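Local coordinates for uncharacterized protein (Bacteroides ovatus CL02T12C04, PDB 6PTM), which probably acts as a family GH42 exo-carrageenase, hydrolysing glycosidic linkages at the ends of carrageenan-derived chains, at residues Met196-Asn204 / His231-Lys241; Ile251-Pro261 / Ala304-Glu315. All blocks are in the same frame, centred on the assembly; numbering follows the deposited sequence.

Contact 1: Met196-Asn204 / His231-Lys241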
# COMPACT_ATOMS: atom_id res chain seq x y z
N MET A 196 8.25 16.24 13.08
CA MET A 196 8.86 16.42 14.42
C MET A 196 9.51 15.12 14.89
O MET A 196 9.29 14.08 14.26
CB MET A 196 7.83 16.89 15.44
CG MET A 196 6.66 15.98 15.58
SD MET A 196 5.53 16.82 16.69
CE MET A 196 4.28 15.53 16.79
N THR A 197 10.30 15.22 15.95
CA THR A 197 11.16 14.15 16.49
C THR A 197 11.19 14.29 18.01
O THR A 197 11.13 15.45 18.53
CB THR A 197 12.55 14.20 15.84
OG1 THR A 197 13.29 13.16 16.45
CG2 THR A 197 13.27 15.52 16.01
N ASN A 198 11.32 13.16 18.71
CA ASN A 198 11.52 13.24 20.17
C ASN A 198 12.77 14.07 20.50
O ASN A 198 12.83 14.59 21.60
CB ASN A 198 11.51 11.85 20.79
CG ASN A 198 10.13 11.24 20.70
OD1 ASN A 198 9.21 11.72 21.35
ND2 ASN A 198 10.00 10.19 19.94
N ALA A 199 13.73 14.24 19.59
CA ALA A 199 14.92 15.09 19.87
C ALA A 199 14.48 16.55 20.05
O ALA A 199 15.28 17.35 20.58
CB ALA A 199 15.97 14.96 18.79
N ASN A 200 13.26 16.91 19.66
CA ASN A 200 12.76 18.31 19.82
C ASN A 200 12.33 18.52 21.27
O ASN A 200 11.97 19.67 21.60
CB ASN A 200 11.59 18.65 18.90
CG ASN A 200 11.87 18.54 17.42
OD1 ASN A 200 10.99 18.14 16.66
ND2 ASN A 200 13.07 18.91 17.00
N VAL A 201 12.27 17.44 22.08
CA VAL A 201 12.09 17.57 23.55
C VAL A 201 13.50 17.78 24.13
O VAL A 201 14.28 16.79 24.15
CB VAL A 201 11.40 16.35 24.20
CG1 VAL A 201 11.22 16.57 25.70
CG2 VAL A 201 10.06 16.03 23.56
N ILE A 202 13.83 19.00 24.55
CA ILE A 202 15.24 19.38 24.83
C ILE A 202 15.56 19.19 26.32
O ILE A 202 16.72 19.33 26.64
CB ILE A 202 15.59 20.81 24.31
CG1 ILE A 202 14.87 21.91 25.10
CG2 ILE A 202 15.34 20.90 22.81
CD1 ILE A 202 15.15 23.31 24.62
N ASN A 203 14.59 18.88 27.18
CA ASN A 203 14.96 18.63 28.60
C ASN A 203 13.97 17.69 29.30
O ASN A 203 12.91 17.38 28.76
CB ASN A 203 15.22 19.90 29.41
CG ASN A 203 14.06 20.87 29.45
OD1 ASN A 203 12.92 20.47 29.62
ND2 ASN A 203 14.35 22.15 29.34
N ASN A 204 14.31 17.35 30.54
CA ASN A 204 13.51 16.47 31.43
C ASN A 204 12.17 17.12 31.78
O ASN A 204 11.25 16.38 32.12
CB ASN A 204 14.29 16.01 32.66
CG ASN A 204 13.59 14.90 33.40
OD1 ASN A 204 13.22 13.90 32.82
ND2 ASN A 204 13.39 15.09 34.69
N HIS A 231 11.24 8.65 14.95
CA HIS A 231 11.60 7.83 16.14
C HIS A 231 13.07 7.36 16.09
O HIS A 231 13.43 6.59 16.99
CB HIS A 231 10.61 6.66 16.29
CG HIS A 231 9.23 7.10 16.62
ND1 HIS A 231 8.88 7.54 17.87
CD2 HIS A 231 8.11 7.20 15.85
CE1 HIS A 231 7.59 7.88 17.86
NE2 HIS A 231 7.09 7.67 16.63
N SER A 232 13.86 7.75 15.09
CA SER A 232 15.29 7.33 14.98
C SER A 232 16.20 8.20 15.85
O SER A 232 17.28 7.75 16.16
CB SER A 232 15.75 7.35 13.57
OG SER A 232 15.67 8.65 13.05
N ASN A 233 15.74 9.38 16.24
CA ASN A 233 16.58 10.42 16.90
C ASN A 233 15.98 10.67 18.28
O ASN A 233 15.00 11.42 18.38
CB ASN A 233 16.66 11.68 16.02
CG ASN A 233 17.66 12.70 16.53
OD1 ASN A 233 18.30 12.49 17.57
ND2 ASN A 233 17.79 13.83 15.84
N PHE A 234 16.53 10.03 19.31
CA PHE A 234 16.02 10.16 20.69
C PHE A 234 16.94 11.13 21.42
O PHE A 234 18.15 11.08 21.24
CB PHE A 234 15.89 8.76 21.27
CG PHE A 234 15.16 8.75 22.57
CD1 PHE A 234 13.78 8.88 22.59
CD2 PHE A 234 15.84 8.64 23.76
CE1 PHE A 234 13.10 8.89 23.80
CE2 PHE A 234 15.15 8.67 24.96
CZ PHE A 234 13.79 8.77 24.98
N PRO A 235 16.43 12.08 22.24
CA PRO A 235 17.29 13.16 22.74
C PRO A 235 18.44 12.70 23.66
O PRO A 235 18.22 11.86 24.54
CB PRO A 235 16.32 14.08 23.49
CG PRO A 235 15.16 13.18 23.85
CD PRO A 235 15.05 12.19 22.70
N LYS A 236 19.65 13.25 23.45
CA LYS A 236 20.88 12.83 24.17
C LYS A 236 20.70 13.03 25.69
O LYS A 236 21.19 12.21 26.44
CB LYS A 236 22.11 13.57 23.63
CG LYS A 236 22.59 13.07 22.28
CD LYS A 236 23.23 11.69 22.34
CE LYS A 236 23.25 10.96 21.01
NZ LYS A 236 23.97 11.77 20.00
N TRP A 237 20.01 14.07 26.14
CA TRP A 237 19.88 14.27 27.60
C TRP A 237 19.19 13.05 28.22
O TRP A 237 19.55 12.67 29.36
CB TRP A 237 19.14 15.57 27.93
CG TRP A 237 17.70 15.54 27.53
CD1 TRP A 237 17.14 16.09 26.40
CD2 TRP A 237 16.61 14.94 28.27
NE1 TRP A 237 15.79 15.86 26.39
CE2 TRP A 237 15.44 15.13 27.50
CE3 TRP A 237 16.52 14.22 29.47
CZ2 TRP A 237 14.21 14.65 27.91
CZ3 TRP A 237 15.29 13.72 29.85
CH2 TRP A 237 14.15 13.96 29.10
N ALA A 238 18.20 12.47 27.54
CA ALA A 238 17.43 11.31 28.03
C ALA A 238 18.34 10.08 28.03
O ALA A 238 18.25 9.27 28.96
CB ALA A 238 16.21 11.06 27.17
N GLU A 239 19.14 9.93 26.98
CA GLU A 239 20.06 8.78 26.86
C GLU A 239 21.08 8.84 28.02
O GLU A 239 21.32 7.79 28.65
CB GLU A 239 20.74 8.81 25.50
CG GLU A 239 21.78 7.73 25.37
CD GLU A 239 22.39 7.63 23.98
OE1 GLU A 239 21.94 8.41 23.07
OE2 GLU A 239 23.30 6.75 23.84
N LYS A 240 21.64 10.02 28.31
CA LYS A 240 22.62 10.24 29.42
C LYS A 240 21.92 9.95 30.75
O LYS A 240 22.47 9.23 31.54
CB LYS A 240 23.23 11.65 29.35
CG LYS A 240 24.09 12.06 30.55
CD LYS A 240 24.76 13.42 30.43
N LYS A 241 20.70 10.44 30.97
CA LYS A 241 19.96 10.22 32.23
C LYS A 241 19.74 8.72 32.51
O LYS A 241 19.73 8.32 33.69
CB LYS A 241 18.63 10.94 32.11
CG LYS A 241 17.74 10.87 33.33
CD LYS A 241 16.53 11.74 33.15
CE LYS A 241 15.35 11.34 34.00
NZ LYS A 241 15.54 11.81 35.38
O HOH W 1 12.38 10.63 18.05
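Trp237 lays its indole against the backbone of Val201-Asn204, while Pro235 packs under Asn198 and Val201. The segments follow neighbouring parallel strands, 192-197 and 225-230, at their C-terminal ends, and are thus consecutive beta-alpha loops of what is probably the (beta/alpha)8 barrel expected of a GH42 enzyme. The tight part begins at Asn198. Its carbonyl O rests 3.4 Å from Pro235 CD, and its CB meets CD1 of Phe234. A water bridges the loops, accepting from Asn198 N (2.8 Å) and ND2 and probably donating to Asn233 O (2.8 Å). The same ND2 also donates to Asn267 of helix 261-278, and both bonds fix the amide's rotation. His231 ND1 lies near this amide but is bonded to Tyr256, and Thr197 OG1 turns to Asn230.

Farther along, Trp237 carries its CG between the backbone N and the carbonyl carbon (chi1 68°), which brings the ring up to the first loop. NE1 donates to Val201 O at 2.9 Å, nearly straight at 168°; the acceptor lies in the indole plane, although NE1 stands above the carbonyl plane. Asn203 C and Asn204 CA sit over one face, Ala238 CB over the other. A leucine here would probably leave Val201 O without its donor and open a gap beneath the Asn203-Asn204 peptide.

The solvent side is looser. Asn233 spreads its amide beside the methyl of Ala199, and Ile202 is exposed. Asn204 crosses the indole at about a right angle, its OD1 bonded to Gln265. Past it runs Lys241, bent at its last torsion (chi4 78°), and its nearest approach is a methylene: Lys241 CE lies 3.5 Å from Asn204 OD1.

Contact 2: Ile251-Pro261 / Ala304-Glu315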
# COMPACT_ATOMS: atom_id res chain seq x y z
N ILE A 251 14.83 -1.66 15.20
CA ILE A 251 15.84 -1.17 14.21
C ILE A 251 15.16 -1.02 12.84
O ILE A 251 14.36 -1.89 12.47
CB ILE A 251 17.04 -2.16 14.19
CG1 ILE A 251 17.79 -2.09 15.52
CG2 ILE A 251 17.97 -1.89 13.00
CD1 ILE A 251 18.91 -3.11 15.67
N LYS A 252 15.48 0.06 12.08
CA LYS A 252 16.34 1.18 12.48
C LYS A 252 15.50 2.43 12.83
O LYS A 252 16.07 3.44 13.26
CB LYS A 252 17.33 1.54 11.36
CG LYS A 252 16.68 2.01 10.07
CD LYS A 252 17.59 1.96 8.86
CE LYS A 252 18.18 3.31 8.52
NZ LYS A 252 18.71 3.28 7.14
N TYR A 253 14.18 2.38 12.68
CA TYR A 253 13.35 3.60 12.71
C TYR A 253 12.85 3.92 14.13
O TYR A 253 12.45 5.08 14.30
CB TYR A 253 12.26 3.52 11.64
CG TYR A 253 12.88 3.62 10.27
CD1 TYR A 253 13.59 4.74 9.91
CD2 TYR A 253 12.81 2.56 9.38
CE1 TYR A 253 14.21 4.84 8.67
CE2 TYR A 253 13.40 2.64 8.13
CZ TYR A 253 14.10 3.79 7.78
OH TYR A 253 14.67 3.88 6.57
N THR A 254 12.93 3.00 15.10
CA THR A 254 12.62 3.34 16.54
C THR A 254 13.85 3.00 17.40
O THR A 254 13.96 1.85 17.88
CB THR A 254 11.34 2.66 17.05
OG1 THR A 254 10.25 2.88 16.16
CG2 THR A 254 10.95 3.16 18.43
N MET A 255 14.77 3.94 17.58
CA MET A 255 16.11 3.65 18.14
C MET A 255 16.08 3.94 19.64
O MET A 255 16.93 4.68 20.18
CB MET A 255 17.18 4.47 17.41
CG MET A 255 17.41 4.02 15.99
SD MET A 255 17.66 2.24 15.90
CE MET A 255 19.15 2.11 16.89
N TYR A 256 15.09 3.38 20.32
CA TYR A 256 14.91 3.47 21.78
C TYR A 256 13.87 2.41 22.16
O TYR A 256 13.23 1.83 21.28
CB TYR A 256 14.55 4.90 22.19
CG TYR A 256 13.23 5.44 21.70
CD1 TYR A 256 13.14 6.22 20.55
CD2 TYR A 256 12.05 5.17 22.37
CE1 TYR A 256 11.91 6.71 20.10
CE2 TYR A 256 10.82 5.61 21.91
CZ TYR A 256 10.74 6.42 20.79
OH TYR A 256 9.50 6.89 20.38
N ASP A 257 13.69 2.21 23.46
CA ASP A 257 12.86 1.13 24.02
C ASP A 257 11.42 1.63 24.15
O ASP A 257 11.18 2.45 25.03
CB ASP A 257 13.41 0.74 25.39
CG ASP A 257 12.60 -0.36 26.05
OD1 ASP A 257 11.71 -0.92 25.38
OD2 ASP A 257 12.90 -0.68 27.20
N ILE A 258 10.49 1.10 23.34
CA ILE A 258 9.05 1.50 23.44
C ILE A 258 8.46 1.11 24.80
O ILE A 258 7.38 1.62 25.15
CB ILE A 258 8.21 0.92 22.28
CG1 ILE A 258 8.29 -0.61 22.19
CG2 ILE A 258 8.61 1.58 20.98
CD1 ILE A 258 7.35 -1.22 21.16
N ASN A 259 9.10 0.22 25.57
CA ASN A 259 8.55 -0.18 26.90
C ASN A 259 9.27 0.56 28.05
O ASN A 259 9.01 0.19 29.20
CB ASN A 259 8.60 -1.71 27.04
CG ASN A 259 7.69 -2.37 26.04
OD1 ASN A 259 8.15 -3.10 25.16
ND2 ASN A 259 6.39 -2.13 26.17
N HIS A 260 10.14 1.54 27.77
CA HIS A 260 10.89 2.27 28.83
C HIS A 260 10.08 3.49 29.28
O HIS A 260 9.61 4.24 28.43
CB HIS A 260 12.26 2.68 28.34
CG HIS A 260 13.18 3.10 29.44
ND1 HIS A 260 12.93 4.22 30.20
CD2 HIS A 260 14.31 2.54 29.91
CE1 HIS A 260 13.88 4.34 31.11
NE2 HIS A 260 14.75 3.32 30.95
N PRO A 261 9.89 3.74 30.60
CA PRO A 261 9.10 4.89 31.06
C PRO A 261 9.62 6.23 30.57
O PRO A 261 8.82 7.10 30.40
CB PRO A 261 9.19 4.86 32.59
CG PRO A 261 9.38 3.39 32.88
CD PRO A 261 10.24 2.86 31.73
N ALA A 304 17.85 -6.37 10.80
CA ALA A 304 17.22 -5.38 11.70
C ALA A 304 16.72 -6.07 12.97
O ALA A 304 15.79 -5.56 13.55
CB ALA A 304 16.09 -4.65 11.00
N SER A 305 17.30 -7.19 13.38
CA SER A 305 16.94 -7.91 14.62
C SER A 305 17.72 -7.34 15.81
O SER A 305 18.85 -6.85 15.65
CB SER A 305 17.10 -9.40 14.46
OG SER A 305 18.44 -9.68 14.05
N ALA A 306 17.09 -7.35 16.97
CA ALA A 306 17.71 -7.04 18.27
C ALA A 306 16.94 -7.78 19.35
O ALA A 306 15.75 -8.10 19.19
CB ALA A 306 17.70 -5.56 18.50
N PRO A 307 17.59 -8.06 20.49
CA PRO A 307 16.88 -8.60 21.65
C PRO A 307 15.98 -7.52 22.24
O PRO A 307 16.36 -6.33 22.18
CB PRO A 307 18.00 -8.95 22.65
CG PRO A 307 19.31 -8.81 21.85
CD PRO A 307 19.01 -7.80 20.77
N ILE A 308 14.88 -7.92 22.85
CA ILE A 308 13.95 -6.96 23.53
C ILE A 308 14.61 -6.52 24.83
O ILE A 308 15.49 -7.22 25.29
CB ILE A 308 12.54 -7.53 23.71
CG1 ILE A 308 12.47 -8.62 24.78
CG2 ILE A 308 12.01 -8.00 22.36
CD1 ILE A 308 11.05 -9.10 25.06
N SER A 309 14.18 -5.39 25.37
CA SER A 309 14.77 -4.79 26.59
C SER A 309 14.32 -5.59 27.81
O SER A 309 13.43 -6.45 27.66
CB SER A 309 14.39 -3.37 26.72
OG SER A 309 13.08 -3.27 27.26
N GLU A 310 14.84 -5.24 28.99
CA GLU A 310 14.42 -5.85 30.28
C GLU A 310 13.02 -5.34 30.62
O GLU A 310 12.18 -6.13 31.07
CB GLU A 310 15.50 -5.60 31.33
CG GLU A 310 16.81 -6.30 30.96
CD GLU A 310 16.67 -7.81 30.84
OE1 GLU A 310 16.30 -8.44 31.84
OE2 GLU A 310 16.81 -8.34 29.73
N TYR A 311 12.74 -4.05 30.36
CA TYR A 311 11.38 -3.47 30.51
C TYR A 311 10.41 -4.29 29.65
O TYR A 311 9.31 -4.66 30.16
CB TYR A 311 11.35 -1.96 30.21
CG TYR A 311 11.78 -1.08 31.36
CD1 TYR A 311 10.99 -0.88 32.48
CD2 TYR A 311 13.01 -0.46 31.35
CE1 TYR A 311 11.41 -0.09 33.55
CE2 TYR A 311 13.46 0.33 32.40
CZ TYR A 311 12.65 0.52 33.51
OH TYR A 311 13.14 1.32 34.51
N ALA A 312 10.80 -4.65 28.41
CA ALA A 312 9.93 -5.38 27.46
C ALA A 312 9.70 -6.80 27.98
O ALA A 312 8.57 -7.28 27.89
CB ALA A 312 10.52 -5.38 26.05
N TYR A 313 10.73 -7.47 28.48
CA TYR A 313 10.60 -8.85 29.01
C TYR A 313 9.66 -8.85 30.22
O TYR A 313 8.86 -9.81 30.39
CB TYR A 313 11.96 -9.48 29.31
CG TYR A 313 11.88 -10.98 29.20
CD1 TYR A 313 12.02 -11.61 27.98
CD2 TYR A 313 11.48 -11.75 30.29
CE1 TYR A 313 11.87 -12.98 27.85
CE2 TYR A 313 11.32 -13.13 30.18
CZ TYR A 313 11.54 -13.75 28.96
OH TYR A 313 11.33 -15.09 28.84
N GLU A 314 9.75 -7.82 31.08
CA GLU A 314 8.78 -7.66 32.20
C GLU A 314 7.35 -7.54 31.64
O GLU A 314 6.43 -8.16 32.19
CB GLU A 314 9.23 -6.52 33.12
CG GLU A 314 8.32 -6.32 34.33
CD GLU A 314 8.15 -7.52 35.25
OE1 GLU A 314 9.05 -8.42 35.31
OE2 GLU A 314 7.09 -7.58 35.87
N GLU A 315 7.15 -6.82 30.52
CA GLU A 315 5.81 -6.75 29.89
C GLU A 315 5.43 -8.15 29.37
O GLU A 315 4.28 -8.59 29.57
CB GLU A 315 5.77 -5.66 28.81
CG GLU A 315 5.88 -4.27 29.39
CD GLU A 315 4.84 -3.94 30.45
OE1 GLU A 315 3.65 -4.04 30.14
OE2 GLU A 315 5.24 -3.69 31.60
O HOH W 2 13.45 -4.54 13.30
O HOH W 3 14.67 -4.47 16.32
O HOH W 4 12.23 -3.40 23.80
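Asp257 and Ser309 make the direct polar link: Ser309 OG donates to Asp257 OD2 at 2.6 Å, from above the carboxylate plane. As N-cap of helix 310-324, the same hydroxyl accepts from Ala312 N (2.9 Å), so two bonds grip it. The aspartate is held in turn by an Asx turn, Asn259 N donating to its OD1, within the type I turn Asp257-His260. A carboxylate so near the helix N-terminus would probably be stabilised as the anion.

Three waters add indirect bonds. One accepts from Ser309 N and probably donates to Asp257 OD1. At the other end of the contact, a second lies within bonding distance of both Ile251 O and Ala304 O, and a third accepts from Ile251 N and probably donates to Ala304 O.

The aromatic part centres on Tyr311. With CG anti to its carbonyl carbon (chi1 -82°), its ring turns one edge to the face of His260 in a T-shaped pair, planes 60° apart, and CE2 comes 3.4 Å from His260 CD2. Pro261 CD stands over a face of the tyrosine as a CH-pi contact, 3.8 Å from the ring centroid.

Apolar packing falls to Ile251, which uses two branches: CG2 lies against Ala304 CB at 3.9 Å, whereas CD1 reaches on to the methyl of Ala306. An amide-to-methyl contact sets Asn259 OD1 3.4 Å from Ala312 CB, the same oxygen accepting from Arg370 of helix 358-385.

The contact thus fastens the loop leading into helix 261-278 to the N-terminal turn of helix 310-324 and to the loop before it. His260 caps the former helix through ND1 to Leu262 N and bonds Asp242 through NE2.

Both contacts are partly buried and lie on the same side of the chain's centre, their own centres about 16 Å apart. His231 joins them: its O is 3.0 Å from Met255 N, a probable backbone bond between the second segment of contact 1 and the first of contact 2. Helix 261-278 is also common, flanking Asn198 in contact 1 and continuing from Pro261 in contact 2. Contact 1, between loops after adjacent parallel strands, mixes a buried amide that binds a bridging water with an indole laid on backbone near the surface. Contact 2 joins a loop to a helix start, with a buried carboxylate accepting from the serine that caps the helix, its tyrosine exposed and its isoleucine partly exposed.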